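Local coordinates for protein MGS-M5 (Unidentified, PDB 4Q3N) that probably catalyses the NAD-dependent interconversion of L-lactate and pyruvate, as an L-lactate dehydrogenase with a Rossmann-type nucleotide-binding domain, at residues I99-V104 with W131-L136; R39-E44 with I61-Y66; M16-A21 with M236-I241. All blocks are in the same frame, centred on the assembly; numbering follows the deposited sequence.

Interaction 1 (I99-V104 with W131-L136)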
loop_
_atom_site.group_PDB
_atom_site.type_symbol
_atom_site.label_atom_id
_atom_site.label_comp_id
_atom_site.label_asym_id
_atom_site.label_seq_id
_atom_site.Cartn_x
_atom_site.Cartn_y
_atom_site.Cartn_z
ATOM N N ILE A 99 14.339 -33.275 -12.500
ATOM C CA ILE A 99 13.232 -32.800 -11.688
ATOM C C ILE A 99 12.459 -31.691 -12.430
ATOM O O ILE A 99 11.235 -31.736 -12.521
ATOM C CB ILE A 99 13.727 -32.315 -10.323
ATOM C CG1 ILE A 99 14.099 -33.545 -9.469
ATOM C CG2 ILE A 99 12.650 -31.463 -9.610
ATOM C CD1 ILE A 99 14.816 -33.128 -8.230
ATOM N N ILE A 100 13.185 -30.711 -12.958
ATOM C CA ILE A 100 12.573 -29.603 -13.699
ATOM C C ILE A 100 11.788 -30.146 -14.892
ATOM O O ILE A 100 10.655 -29.751 -15.138
ATOM C CB ILE A 100 13.657 -28.607 -14.162
ATOM C CG1 ILE A 100 14.335 -27.987 -12.934
ATOM C CG2 ILE A 100 13.103 -27.543 -15.052
ATOM C CD1 ILE A 100 13.392 -27.128 -12.061
ATOM N N LYS A 101 12.394 -31.068 -15.630
ATOM C CA LYS A 101 11.722 -31.665 -16.763
ATOM C C LYS A 101 10.398 -32.255 -16.325
ATOM O O LYS A 101 9.385 -32.010 -16.917
ATOM C CB LYS A 101 12.597 -32.757 -17.392
ATOM C CG LYS A 101 11.904 -33.519 -18.496
ATOM C CD LYS A 101 12.851 -34.515 -19.168
ATOM C CE LYS A 101 12.132 -35.292 -20.244
ATOM N NZ LYS A 101 13.113 -36.214 -20.921
ATOM N N THR A 102 10.418 -33.080 -15.289
ATOM C CA THR A 102 9.182 -33.691 -14.800
ATOM C C THR A 102 8.146 -32.658 -14.344
ATOM O O THR A 102 6.991 -32.789 -14.659
ATOM C CB THR A 102 9.497 -34.637 -13.662
ATOM O OG1 THR A 102 10.310 -35.682 -14.197
ATOM C CG2 THR A 102 8.227 -35.250 -13.058
ATOM N N VAL A 103 8.564 -31.646 -13.594
ATOM C CA VAL A 103 7.642 -30.595 -13.178
ATOM C C VAL A 103 7.010 -29.925 -14.396
ATOM O O VAL A 103 5.805 -29.731 -14.477
ATOM C CB VAL A 103 8.353 -29.540 -12.332
ATOM C CG1 VAL A 103 7.440 -28.272 -12.167
ATOM C CG2 VAL A 103 8.699 -30.138 -10.981
ATOM N N VAL A 104 7.843 -29.570 -15.354
ATOM C CA VAL A 104 7.372 -28.835 -16.491
ATOM C C VAL A 104 6.417 -29.660 -17.356
ATOM O O VAL A 104 5.369 -29.149 -17.768
ATOM C CB VAL A 104 8.580 -28.316 -17.260
ATOM C CG1 VAL A 104 8.191 -27.915 -18.671
ATOM C CG2 VAL A 104 9.165 -27.142 -16.453
ATOM N N TRP A 131 12.676 -24.129 -20.367
ATOM C CA TRP A 131 12.264 -23.571 -21.654
ATOM C C TRP A 131 12.128 -24.689 -22.701
ATOM O O TRP A 131 11.073 -24.851 -23.347
ATOM C CB TRP A 131 13.243 -22.477 -22.127
ATOM C CG TRP A 131 13.039 -22.140 -23.586
ATOM C CD1 TRP A 131 11.852 -21.781 -24.186
ATOM C CD2 TRP A 131 14.027 -22.147 -24.627
ATOM N NE1 TRP A 131 12.052 -21.567 -25.531
ATOM C CE2 TRP A 131 13.367 -21.804 -25.834
ATOM C CE3 TRP A 131 15.402 -22.410 -24.664
ATOM C CZ2 TRP A 131 14.037 -21.732 -27.067
ATOM C CZ3 TRP A 131 16.062 -22.332 -25.872
ATOM C CH2 TRP A 131 15.378 -21.996 -27.070
ATOM N N LYS A 132 13.184 -25.489 -22.843
ATOM C CA LYS A 132 13.189 -26.574 -23.811
ATOM C C LYS A 132 12.105 -27.603 -23.536
ATOM O O LYS A 132 11.476 -28.083 -24.446
ATOM C CB LYS A 132 14.560 -27.265 -23.836
ATOM C CG LYS A 132 15.664 -26.362 -24.330
ATOM C CD LYS A 132 15.270 -25.777 -25.676
ATOM C CE LYS A 132 16.020 -26.427 -26.805
ATOM N NZ LYS A 132 17.346 -25.784 -26.969
ATOM N N GLU A 133 11.885 -27.957 -22.277
ATOM C CA GLU A 133 10.947 -29.049 -22.024
ATOM C C GLU A 133 9.507 -28.548 -22.114
ATOM O O GLU A 133 8.575 -29.333 -22.269
ATOM C CB GLU A 133 11.210 -29.675 -20.662
ATOM C CG GLU A 133 12.626 -30.293 -20.522
ATOM C CD GLU A 133 12.800 -31.532 -21.414
ATOM O OE1 GLU A 133 11.777 -32.096 -21.848
ATOM O OE2 GLU A 133 13.945 -31.932 -21.686
ATOM N N SER A 134 9.321 -27.235 -22.007
ATOM C CA SER A 134 7.971 -26.707 -21.967
ATOM C C SER A 134 7.359 -26.601 -23.348
ATOM O O SER A 134 6.138 -26.694 -23.476
ATOM C CB SER A 134 7.935 -25.327 -21.288
ATOM O OG SER A 134 8.478 -24.342 -22.158
ATOM N N GLY A 135 8.174 -26.387 -24.381
ATOM C CA GLY A 135 7.611 -26.191 -25.717
ATOM C C GLY A 135 7.122 -24.754 -25.900
ATOM O O GLY A 135 6.602 -24.388 -26.951
ATOM N N LEU A 136 7.282 -23.927 -24.873
ATOM C CA LEU A 136 6.766 -22.544 -24.918
ATOM C C LEU A 136 7.755 -21.619 -25.573
ATOM O O LEU A 136 8.930 -21.925 -25.657
ATOM C CB LEU A 136 6.474 -22.023 -23.492
ATOM C CG LEU A 136 5.390 -22.743 -22.690
ATOM C CD1 LEU A 136 5.361 -22.255 -21.234
ATOM C CD2 LEU A 136 4.048 -22.491 -23.394
HETATM O O HOH W 1 14.606 -34.270 -22.379
#

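Interaction 2 (R39-E44 with I61-Y66)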
loop_
_atom_site.group_PDB
_atom_site.type_symbol
_atom_site.label_atom_id
_atom_site.label_comp_id
_atom_site.label_asym_id
_atom_site.label_seq_id
_atom_site.Cartn_x
_atom_site.Cartn_y
_atom_site.Cartn_z
ATOM N N ARG A 39 0.545 -33.112 2.278
ATOM C CA ARG A 39 0.217 -32.698 3.640
ATOM C C ARG A 39 0.967 -31.430 4.026
ATOM O O ARG A 39 0.423 -30.549 4.705
ATOM C CB ARG A 39 0.551 -33.808 4.644
ATOM C CG ARG A 39 -0.436 -34.955 4.661
ATOM C CD ARG A 39 -0.082 -35.976 5.743
ATOM N NE ARG A 39 -0.221 -35.444 7.104
ATOM C CZ ARG A 39 0.789 -35.046 7.879
ATOM N NH1 ARG A 39 2.053 -35.111 7.455
ATOM N NH2 ARG A 39 0.524 -34.592 9.096
ATOM N N LYS A 40 2.232 -31.360 3.620
ATOM C CA LYS A 40 3.042 -30.187 3.897
ATOM C C LYS A 40 2.444 -28.952 3.177
ATOM O O LYS A 40 2.255 -27.879 3.787
ATOM C CB LYS A 40 4.481 -30.459 3.478
ATOM C CG LYS A 40 5.345 -29.253 3.188
ATOM C CD LYS A 40 6.089 -28.737 4.373
ATOM C CE LYS A 40 7.380 -28.037 3.933
ATOM N NZ LYS A 40 7.314 -26.544 4.116
ATOM N N ALA A 41 2.118 -29.088 1.894
ATOM C CA ALA A 41 1.529 -27.960 1.184
ATOM C C ALA A 41 0.216 -27.504 1.834
ATOM O O ALA A 41 -0.082 -26.303 1.879
ATOM C CB ALA A 41 1.300 -28.313 -0.303
ATOM N N GLU A 42 -0.595 -28.461 2.268
ATOM C CA GLU A 42 -1.825 -28.148 2.984
ATOM C C GLU A 42 -1.567 -27.377 4.285
ATOM O O GLU A 42 -2.319 -26.455 4.613
ATOM C CB GLU A 42 -2.607 -29.462 3.302
ATOM C CG GLU A 42 -3.163 -30.023 2.011
ATOM C CD GLU A 42 -3.820 -31.381 2.158
ATOM O OE1 GLU A 42 -4.549 -31.778 1.219
ATOM O OE2 GLU A 42 -3.598 -32.042 3.187
ATOM N N GLY A 43 -0.540 -27.780 5.037
ATOM C CA GLY A 43 -0.160 -27.060 6.256
ATOM C C GLY A 43 0.291 -25.652 5.958
ATOM O O GLY A 43 -0.034 -24.707 6.699
ATOM N N GLU A 44 1.030 -25.484 4.865
ATOM C CA GLU A 44 1.524 -24.161 4.496
ATOM C C GLU A 44 0.345 -23.284 4.085
ATOM O O GLU A 44 0.295 -22.113 4.410
ATOM C CB GLU A 44 2.545 -24.238 3.332
ATOM C CG GLU A 44 3.884 -24.916 3.724
ATOM C CD GLU A 44 4.744 -24.027 4.619
ATOM O OE1 GLU A 44 4.237 -22.955 5.075
ATOM O OE2 GLU A 44 5.910 -24.407 4.921
ATOM N N ILE A 61 -6.311 -18.884 -1.171
ATOM C CA ILE A 61 -5.069 -19.663 -1.082
ATOM C C ILE A 61 -5.366 -21.129 -0.767
ATOM O O ILE A 61 -6.137 -21.413 0.156
ATOM C CB ILE A 61 -4.119 -19.117 0.025
ATOM C CG1 ILE A 61 -3.880 -17.605 -0.151
ATOM C CG2 ILE A 61 -2.763 -19.945 0.050
ATOM C CD1 ILE A 61 -2.943 -17.048 0.970
ATOM N N LYS A 62 -4.796 -22.050 -1.543
ATOM C CA LYS A 62 -5.011 -23.468 -1.247
ATOM C C LYS A 62 -3.816 -24.324 -1.680
ATOM O O LYS A 62 -2.994 -23.892 -2.496
ATOM C CB LYS A 62 -6.265 -23.964 -1.947
ATOM C CG LYS A 62 -6.048 -24.204 -3.401
ATOM C CD LYS A 62 -7.349 -24.673 -4.093
ATOM C CE LYS A 62 -7.079 -24.950 -5.575
ATOM N NZ LYS A 62 -8.128 -25.804 -6.153
ATOM N N ALA A 63 -3.702 -25.545 -1.136
ATOM C CA ALA A 63 -2.743 -26.504 -1.690
ATOM C C ALA A 63 -3.433 -27.120 -2.890
ATOM O O ALA A 63 -4.623 -27.371 -2.814
ATOM C CB ALA A 63 -2.366 -27.659 -0.615
ATOM N N GLY A 64 -2.737 -27.404 -3.983
ATOM C CA GLY A 64 -3.452 -28.016 -5.103
ATOM C C GLY A 64 -2.631 -29.057 -5.829
ATOM O O GLY A 64 -1.673 -29.577 -5.256
ATOM N N ASP A 65 -2.989 -29.323 -7.089
ATOM C CA ASP A 65 -2.374 -30.373 -7.899
ATOM C C ASP A 65 -2.007 -29.733 -9.229
ATOM O O ASP A 65 -2.333 -28.596 -9.456
ATOM C CB ASP A 65 -3.332 -31.551 -8.152
ATOM C CG ASP A 65 -4.024 -32.037 -6.885
ATOM O OD1 ASP A 65 -3.329 -32.576 -5.991
ATOM O OD2 ASP A 65 -5.271 -31.895 -6.792
ATOM N N TYR A 66 -1.423 -30.488 -10.146
ATOM C CA TYR A 66 -0.973 -29.889 -11.388
ATOM C C TYR A 66 -2.138 -29.371 -12.226
ATOM O O TYR A 66 -1.987 -28.376 -12.936
ATOM C CB TYR A 66 -0.122 -30.904 -12.188
ATOM C CG TYR A 66 1.297 -30.897 -11.666
ATOM C CD1 TYR A 66 2.119 -29.802 -11.891
ATOM C CD2 TYR A 66 1.795 -31.956 -10.904
ATOM C CE1 TYR A 66 3.410 -29.767 -11.400
ATOM C CE2 TYR A 66 3.100 -31.941 -10.417
ATOM C CZ TYR A 66 3.901 -30.842 -10.680
ATOM O OH TYR A 66 5.175 -30.770 -10.196
#

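Interaction 3 (M16-A21 with M236-I241)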
loop_
_atom_site.group_PDB
_atom_site.type_symbol
_atom_site.label_atom_id
_atom_site.label_comp_id
_atom_site.label_asym_id
_atom_site.label_seq_id
_atom_site.Cartn_x
_atom_site.Cartn_y
_atom_site.Cartn_z
ATOM N N MET A 16 8.004 -20.547 -0.082
ATOM C CA MET A 16 7.055 -20.063 0.917
ATOM C C MET A 16 7.384 -18.601 1.344
ATOM O O MET A 16 6.489 -17.875 1.709
ATOM C CB MET A 16 7.000 -20.977 2.149
ATOM C CG MET A 16 6.318 -22.344 1.834
ATOM S SD MET A 16 4.677 -22.140 1.119
ATOM C CE MET A 16 3.826 -21.000 2.277
ATOM N N SER A 17 8.647 -18.211 1.330
ATOM C CA SER A 17 8.993 -16.814 1.601
ATOM C C SER A 17 8.401 -15.949 0.484
ATOM O O SER A 17 7.799 -14.903 0.716
ATOM C CB SER A 17 10.509 -16.668 1.685
ATOM O OG SER A 17 10.969 -17.281 2.891
ATOM N N TYR A 18 8.499 -16.449 -0.734
ATOM C CA TYR A 18 7.853 -15.799 -1.868
ATOM C C TYR A 18 6.323 -15.681 -1.655
ATOM O O TYR A 18 5.737 -14.570 -1.756
ATOM C CB TYR A 18 8.158 -16.598 -3.145
ATOM C CG TYR A 18 7.290 -16.225 -4.351
ATOM C CD1 TYR A 18 7.210 -14.909 -4.816
ATOM C CD2 TYR A 18 6.581 -17.199 -5.030
ATOM C CE1 TYR A 18 6.408 -14.574 -5.970
ATOM C CE2 TYR A 18 5.804 -16.899 -6.192
ATOM C CZ TYR A 18 5.736 -15.582 -6.650
ATOM O OH TYR A 18 4.971 -15.290 -7.764
ATOM N N ALA A 19 5.669 -16.792 -1.335
ATOM C CA ALA A 19 4.236 -16.768 -1.105
ATOM C C ALA A 19 3.867 -15.798 0.051
ATOM O O ALA A 19 2.941 -14.991 -0.100
ATOM C CB ALA A 19 3.715 -18.158 -0.807
ATOM N N TYR A 20 4.616 -15.852 1.155
ATOM C CA TYR A 20 4.257 -15.015 2.297
ATOM C C TYR A 20 4.443 -13.552 1.934
ATOM O O TYR A 20 3.677 -12.694 2.380
ATOM C CB TYR A 20 5.128 -15.324 3.481
ATOM C CG TYR A 20 4.715 -14.758 4.836
ATOM C CD1 TYR A 20 3.412 -14.933 5.352
ATOM C CD2 TYR A 20 5.663 -14.193 5.642
ATOM C CE1 TYR A 20 3.118 -14.506 6.657
ATOM C CE2 TYR A 20 5.378 -13.775 6.944
ATOM C CZ TYR A 20 4.118 -13.961 7.428
ATOM O OH TYR A 20 3.925 -13.567 8.724
ATOM N N ALA A 21 5.520 -13.254 1.220
ATOM C CA ALA A 21 5.762 -11.863 0.815
ATOM C C ALA A 21 4.615 -11.363 -0.066
ATOM O O ALA A 21 4.150 -10.205 0.097
ATOM C CB ALA A 21 7.162 -11.726 0.093
ATOM N N MET A 236 11.543 -11.687 -2.056
ATOM C CA MET A 236 11.102 -10.335 -2.496
ATOM C C MET A 236 11.474 -10.037 -3.959
ATOM O O MET A 236 10.764 -9.293 -4.654
ATOM C CB MET A 236 11.702 -9.284 -1.559
ATOM C CG MET A 236 10.996 -9.350 -0.160
ATOM S SD MET A 236 11.529 -8.086 0.988
ATOM C CE MET A 236 10.691 -6.622 0.242
ATOM N N ALA A 237 12.584 -10.621 -4.444
ATOM C CA ALA A 237 12.943 -10.499 -5.856
ATOM C C ALA A 237 11.839 -11.164 -6.699
ATOM O O ALA A 237 11.403 -10.604 -7.710
ATOM C CB ALA A 237 14.335 -11.203 -6.144
ATOM N N LEU A 238 11.415 -12.381 -6.302
ATOM C CA LEU A 238 10.364 -13.080 -7.053
ATOM C C LEU A 238 9.025 -12.288 -7.029
ATOM O O LEU A 238 8.264 -12.270 -8.023
ATOM C CB LEU A 238 10.121 -14.492 -6.502
ATOM C CG LEU A 238 11.318 -15.457 -6.686
ATOM C CD1 LEU A 238 11.196 -16.774 -5.840
ATOM C CD2 LEU A 238 11.529 -15.761 -8.205
ATOM N N VAL A 239 8.727 -11.678 -5.888
ATOM C CA VAL A 239 7.535 -10.818 -5.828
ATOM C C VAL A 239 7.638 -9.696 -6.848
ATOM O O VAL A 239 6.676 -9.385 -7.593
ATOM C CB VAL A 239 7.333 -10.230 -4.422
ATOM C CG1 VAL A 239 6.172 -9.158 -4.488
ATOM C CG2 VAL A 239 6.998 -11.380 -3.480
ATOM N N ARG A 240 8.817 -9.091 -6.924
ATOM C CA ARG A 240 8.968 -7.935 -7.806
ATOM C C ARG A 240 8.816 -8.328 -9.246
ATOM O O ARG A 240 8.217 -7.583 -10.046
ATOM C CB ARG A 240 10.328 -7.269 -7.614
ATOM C CG ARG A 240 10.422 -5.881 -8.293
ATOM C CD ARG A 240 9.379 -4.874 -7.612
ATOM N NE ARG A 240 9.184 -3.643 -8.377
ATOM C CZ ARG A 240 8.444 -3.518 -9.479
ATOM N NH1 ARG A 240 7.863 -4.576 -10.042
ATOM N NH2 ARG A 240 8.321 -2.320 -10.051
ATOM N N ILE A 241 9.368 -9.489 -9.603
ATOM C CA ILE A 241 9.215 -10.002 -10.976
ATOM C C ILE A 241 7.737 -10.262 -11.255
ATOM O O ILE A 241 7.200 -9.866 -12.287
ATOM C CB ILE A 241 10.039 -11.284 -11.200
ATOM C CG1 ILE A 241 11.554 -10.939 -11.137
ATOM C CG2 ILE A 241 9.676 -11.929 -12.532
ATOM C CD1 ILE A 241 12.496 -12.192 -10.848
#

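Interaction 1 (I99-V104 with W131-L136)
Glu133 OE2 is held by two groups at once: a water that donates to it and also accepts from Lys101 NZ (NZ to water 2.9 Å), and the hydroxyl of the C-terminal Tyr314. Its sister oxygen OE1 forms a salt bridge with Lys105, while Lys101 NZ stays 4.4 Å from OE1, beyond a direct ion pair. The water therefore does the bridging, and Lys101 offers mainly its methylenes. Its extended chain and the bent one of Glu133 cross obliquely. The bend at chi2 (-68°) lays the carboxylate against that aliphatic stem, with Glu133 CD 3.6 Å from Lys101 CG. With an alanine here, Lys105 and the bridging water would probably lose their anionic mate, and the stem of Lys101 its cover. Deeper in, Val104 turns CG1 onto the last helical turn of 123-134, where it meets Ser134 CA at 3.5 Å and Ser134 CB at 3.7 Å. Ser134 OG finishes that helix: it donates to Trp131 O (2.9 Å) and, in an ST turn, accepts from Leu136 N (3.0 Å, N-H...O angle 161°), while Gly135 takes positive phi. Val104 also rests on Ile77 and Ser134 on Val141, so both helices pack on the central parallel sheet. They are neighbouring helices of a Rossmann fold, joined side by side by a valine beneath and a water-bridged lysine and glutamate toward the surface.

Interaction 2 (R39-E44 with I61-Y66)
Apolar contact comes first: Ala63 points its methyl from the strand into the flank of helix 38-49, where CB lies 3.7 Å from Ala41 CB and 3.6 Å from Glu42 CG. The same methyl presses on the helix backbone, with Ala63 CB 3.5 Å from Glu42 N. Small side chains on both sides let strand and helix come close, Glu42 CA and Ala63 CA being 5.0 Å apart. Of the charged groups, Glu42 lends the CG methylene of its side chain to this contact: CG stands anti to the carbonyl carbon (chi1 -70°), which sets it against the alanine methyl, and the extended chain carries the carboxylate onward. On another side of the helix, Lys40 NZ forms a salt bridge with Glu44 OE2 at 2.7 Å, using the anti lone pair of that oxygen. The carboxylates of Glu42 and Glu44 both serve the interface, in salt bridges with Arg226 and Lys227 of the second subunit respectively. Backbone bonds complete the account: Lys62 pairs with Leu31 and Leu33, setting strand 60-63 beside strand 30-34. Strand 30-34, helix 38-49 and strand 60-63 together make a beta-alpha-beta unit of the Rossmann fold.

Interaction 3 (M16-A21 with M236-I241)
Tyr18 reaches across from helix 13-25 as the largest bump, its ring meeting the backbone and CB of Leu238 rather than the tip of that side chain. CG stands anti to the backbone N (chi1 167°), which swings the ring across to helix 232-246. There CD1 touches Leu238 CB at 3.4 Å and CE1 lies 3.6 Å from Leu238 O, while Val239 N faces the ring edge, 3.7 Å from Tyr18 CE1. The side chains of Tyr18 and Leu238 cross at about a right angle. Beyond the ring, Tyr18 OH is hydrogen-bonded to Thr242 OG1, which fixes the far end of the bump. The return bump is Val239: the small Ala21 lets its CG2 come close, 3.6 Å from Ala21 CB and 3.8 Å from Tyr18 CD1. Val239 thus sits in the hollow between Tyr18, Ala21, Met22 and Gln25. The axes come within 8.5 Å and cross at -56°. Here the helix that follows the glycine-rich, probable dinucleotide-binding turn of the Rossmann domain docks on a helix of the C-terminal domain, an interdomain joint of the lactate/malate dehydrogenase fold.

In the fold
Interaction 3 is the buried contact, nearest the centre of the chain and without a hydrogen bond or ion pair between its two segments, a tyrosine ring against apolar side chains and helix backbone; interactions 1 and 2 are partly buried and mix methyl packing with charged groups toward the surface. Both stay within the nucleotide-binding domain, on different helices, whereas interaction 3 joins that domain to the C-terminal one. Interaction 2 touches both others: Tyr66 OH rests on Val103 CG2 of interaction 1 at 3.7 Å, and Glu44 OE1 meets Met16 CE of interaction 3; interactions 1 and 3 do not meet. The second subunit touches interactions 2 and 3, through salt bridges at the first and largely tyrosine contacts at the other.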